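Long-range contact in rifin (Plasmodium falciparum, PDB 7JZI), which belongs to the variant surface antigens of the malaria parasite and probably engages host receptors from the surface of infected red blood cells: residues G19-M24 with F47-Y53. Residues are numbered along the deposited sequence; the frame is centred on the assembly and turned at random.
Sequences GDIHGM and FVQNSHY. Unlike the reference sequence in segment 47-53: Gln49 (reference Asn).
Met24 and Tyr53 reach past each other in opposite directions, the tyrosine ring running back to the Gly23-Met24 backbone, the methionine running on to Val48 and Ser51, and between them they carry most of the contact. Where they pass, Met24 CG lies 3.7 Å from Tyr53 CB. The methionine starts with CG anti to its backbone N (chi1 -157°), stays extended through chi2, and bends at chi3, which carries its methyl to the end of helix 43-50: CE comes to 3.5 Å from Val48 CA and also meets the isopropyl group at CB. At this bend, SD lies 3.7 Å from Ser51 CA and makes a Met-aromatic contact with Phe47, 4.9 Å from the ring centroid and 50° off the normal, an oblique approach in which CE2 is the nearest ring atom. A long, flexible thioether suits this place: its sulfur can lie beside the Phe47 ring while its methyl reaches the Val48 backbone. Ser51, the first residue beyond helix 43-50, has positive phi, and the chain turns there so that Tyr53 faces helix 8-33.

The Tyr53 ring lies against the backbone of that helix, with the peptide joining Gly23 to Met24 over one face, offset toward the rim; Gly23 C is 4.1 Å above the plane. Glycine suits position 23 because a CB there would run into the ring. At the ring's edge, Asp20 OD1 approaches CE2 at 3.8 Å; it lies in the ring plane, where its negative charge probably meets the partly positive rim hydrogens, while the carboxylate plane itself is turned 69° from the ring. The same tyrosine also touches Ala116 and Ala120 of helix 101-127, while Phe47 packs on Val56 and Leu59. The arrangement thus joins a short helix and its exit turn to the long helices of this all-helical rifin domain.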
loop_
_atom_site.group_PDB
_atom_site.type_symbol
_atom_site.label_atom_id
_atom_site.label_comp_id
_atom_site.label_asym_id
_atom_site.label_seq_id
_atom_site.Cartn_x
_atom_site.Cartn_y
_atom_site.Cartn_z
ATOM N N GLY B 19 -17.536 -26.850 7.444
ATOM C CA GLY B 19 -16.268 -26.458 6.863
ATOM C C GLY B 19 -16.265 -25.037 6.345
ATOM O O GLY B 19 -15.256 -24.344 6.462
ATOM N N ASP B 20 -17.398 -24.559 5.827
ATOM C CA ASP B 20 -17.468 -23.160 5.411
ATOM C C ASP B 20 -17.347 -22.228 6.610
ATOM O O ASP B 20 -16.495 -21.317 6.636
ATOM C CB ASP B 20 -18.783 -22.897 4.678
ATOM C CG ASP B 20 -18.748 -23.344 3.235
ATOM O OD1 ASP B 20 -17.678 -23.786 2.770
ATOM O OD2 ASP B 20 -19.801 -23.255 2.569
ATOM N N ILE B 21 -18.193 -22.452 7.624
ATOM C CA ILE B 21 -18.176 -21.557 8.775
ATOM C C ILE B 21 -16.827 -21.577 9.472
ATOM O O ILE B 21 -16.350 -20.542 9.932
ATOM C CB ILE B 21 -19.324 -21.873 9.761
ATOM C CG1 ILE B 21 -19.258 -23.310 10.302
ATOM C CG2 ILE B 21 -20.659 -21.594 9.114
ATOM C CD1 ILE B 21 -18.512 -23.482 11.621
ATOM N N HIS B 22 -16.187 -22.725 9.575
ATOM C CA HIS B 22 -14.898 -22.719 10.234
ATOM C C HIS B 22 -13.791 -22.194 9.331
ATOM O O HIS B 22 -12.838 -21.604 9.839
ATOM C CB HIS B 22 -14.640 -24.081 10.884
ATOM C CG HIS B 22 -13.346 -24.176 11.635
ATOM N ND1 HIS B 22 -12.537 -23.098 11.905
ATOM C CD2 HIS B 22 -12.814 -25.189 12.351
ATOM C CE1 HIS B 22 -11.490 -23.476 12.604
ATOM N NE2 HIS B 22 -11.642 -24.749 12.903
ATOM N N GLY B 23 -13.811 -22.482 8.025
ATOM C CA GLY B 23 -12.772 -21.949 7.162
ATOM C C GLY B 23 -12.734 -20.435 7.124
ATOM O O GLY B 23 -11.678 -19.853 6.871
ATOM N N MET B 24 -13.877 -19.772 7.345
ATOM C CA MET B 24 -13.844 -18.306 7.336
ATOM C C MET B 24 -13.199 -17.665 8.574
ATOM O O MET B 24 -12.673 -16.550 8.459
ATOM C CB MET B 24 -15.240 -17.729 7.135
ATOM C CG MET B 24 -15.161 -16.308 6.571
ATOM S SD MET B 24 -16.695 -15.618 5.950
ATOM C CE MET B 24 -16.958 -14.370 7.196
ATOM N N PHE B 47 -17.574 -8.441 3.603
ATOM C CA PHE B 47 -17.125 -9.829 3.348
ATOM C C PHE B 47 -17.693 -10.713 4.445
ATOM O O PHE B 47 -18.186 -11.811 4.148
ATOM C CB PHE B 47 -15.603 -9.916 3.385
ATOM C CG PHE B 47 -15.040 -11.277 3.073
ATOM C CD1 PHE B 47 -14.858 -11.679 1.762
ATOM C CD2 PHE B 47 -14.685 -12.147 4.089
ATOM C CE1 PHE B 47 -14.337 -12.928 1.472
ATOM C CE2 PHE B 47 -14.168 -13.396 3.798
ATOM C CZ PHE B 47 -13.995 -13.782 2.492
ATOM N N VAL B 48 -17.634 -10.224 5.679
ATOM C CA VAL B 48 -18.084 -11.100 6.792
ATOM C C VAL B 48 -19.579 -11.394 6.636
ATOM O O VAL B 48 -19.968 -12.550 6.867
ATOM C CB VAL B 48 -17.683 -10.579 8.184
ATOM C CG1 VAL B 48 -16.199 -10.266 8.257
ATOM C CG2 VAL B 48 -18.509 -9.397 8.657
ATOM N N GLN B 49 -20.381 -10.400 6.247
ATOM C CA GLN B 49 -21.837 -10.625 6.030
ATOM C C GLN B 49 -22.105 -11.558 4.843
ATOM O O GLN B 49 -23.050 -12.352 4.941
ATOM C CB GLN B 49 -22.622 -9.318 5.976
ATOM C CG GLN B 49 -22.610 -8.568 7.300
ATOM C CD GLN B 49 -23.600 -7.431 7.324
ATOM O OE1 GLN B 49 -24.364 -7.226 6.383
ATOM N NE2 GLN B 49 -23.598 -6.680 8.415
ATOM N N ASN B 50 -21.335 -11.466 3.759
ATOM C CA ASN B 50 -21.677 -12.272 2.555
ATOM C C ASN B 50 -20.999 -13.655 2.517
ATOM O O ASN B 50 -21.331 -14.403 1.583
ATOM C CB ASN B 50 -21.550 -11.449 1.272
ATOM C CG ASN B 50 -22.510 -10.282 1.224
ATOM O OD1 ASN B 50 -23.273 -10.060 2.160
ATOM N ND2 ASN B 50 -22.480 -9.533 0.135
ATOM N N SER B 51 -20.113 -13.999 3.459
ATOM C CA SER B 51 -19.498 -15.362 3.543
ATOM C C SER B 51 -18.552 -15.643 2.370
ATOM O O SER B 51 -17.657 -14.817 2.192
ATOM C CB SER B 51 -20.540 -16.441 3.703
ATOM O OG SER B 51 -19.941 -17.678 4.062
ATOM N N HIS B 52 -18.670 -16.797 1.681
ATOM C CA HIS B 52 -17.875 -17.057 0.466
ATOM C C HIS B 52 -16.377 -16.803 0.686
ATOM O O HIS B 52 -15.713 -16.100 -0.082
ATOM C CB HIS B 52 -18.417 -16.260 -0.732
ATOM C CG HIS B 52 -18.349 -14.767 -0.578
ATOM N ND1 HIS B 52 -19.475 -13.978 -0.476
ATOM C CD2 HIS B 52 -17.294 -13.917 -0.539
ATOM C CE1 HIS B 52 -19.114 -12.711 -0.365
ATOM N NE2 HIS B 52 -17.796 -12.648 -0.401
ATOM N N TYR B 53 -15.833 -17.457 1.717
ATOM C CA TYR B 53 -14.487 -17.153 2.207
ATOM C C TYR B 53 -13.412 -17.234 1.114
ATOM O O TYR B 53 -12.565 -16.336 1.021
ATOM C CB TYR B 53 -14.218 -18.023 3.445
ATOM C CG TYR B 53 -13.825 -19.465 3.229
ATOM C CD1 TYR B 53 -12.507 -19.820 3.011
ATOM C CD2 TYR B 53 -14.789 -20.471 3.199
ATOM C CE1 TYR B 53 -12.156 -21.146 2.808
ATOM C CE2 TYR B 53 -14.448 -21.784 2.998
ATOM C CZ TYR B 53 -13.132 -22.121 2.813
ATOM O OH TYR B 53 -12.809 -23.440 2.613
#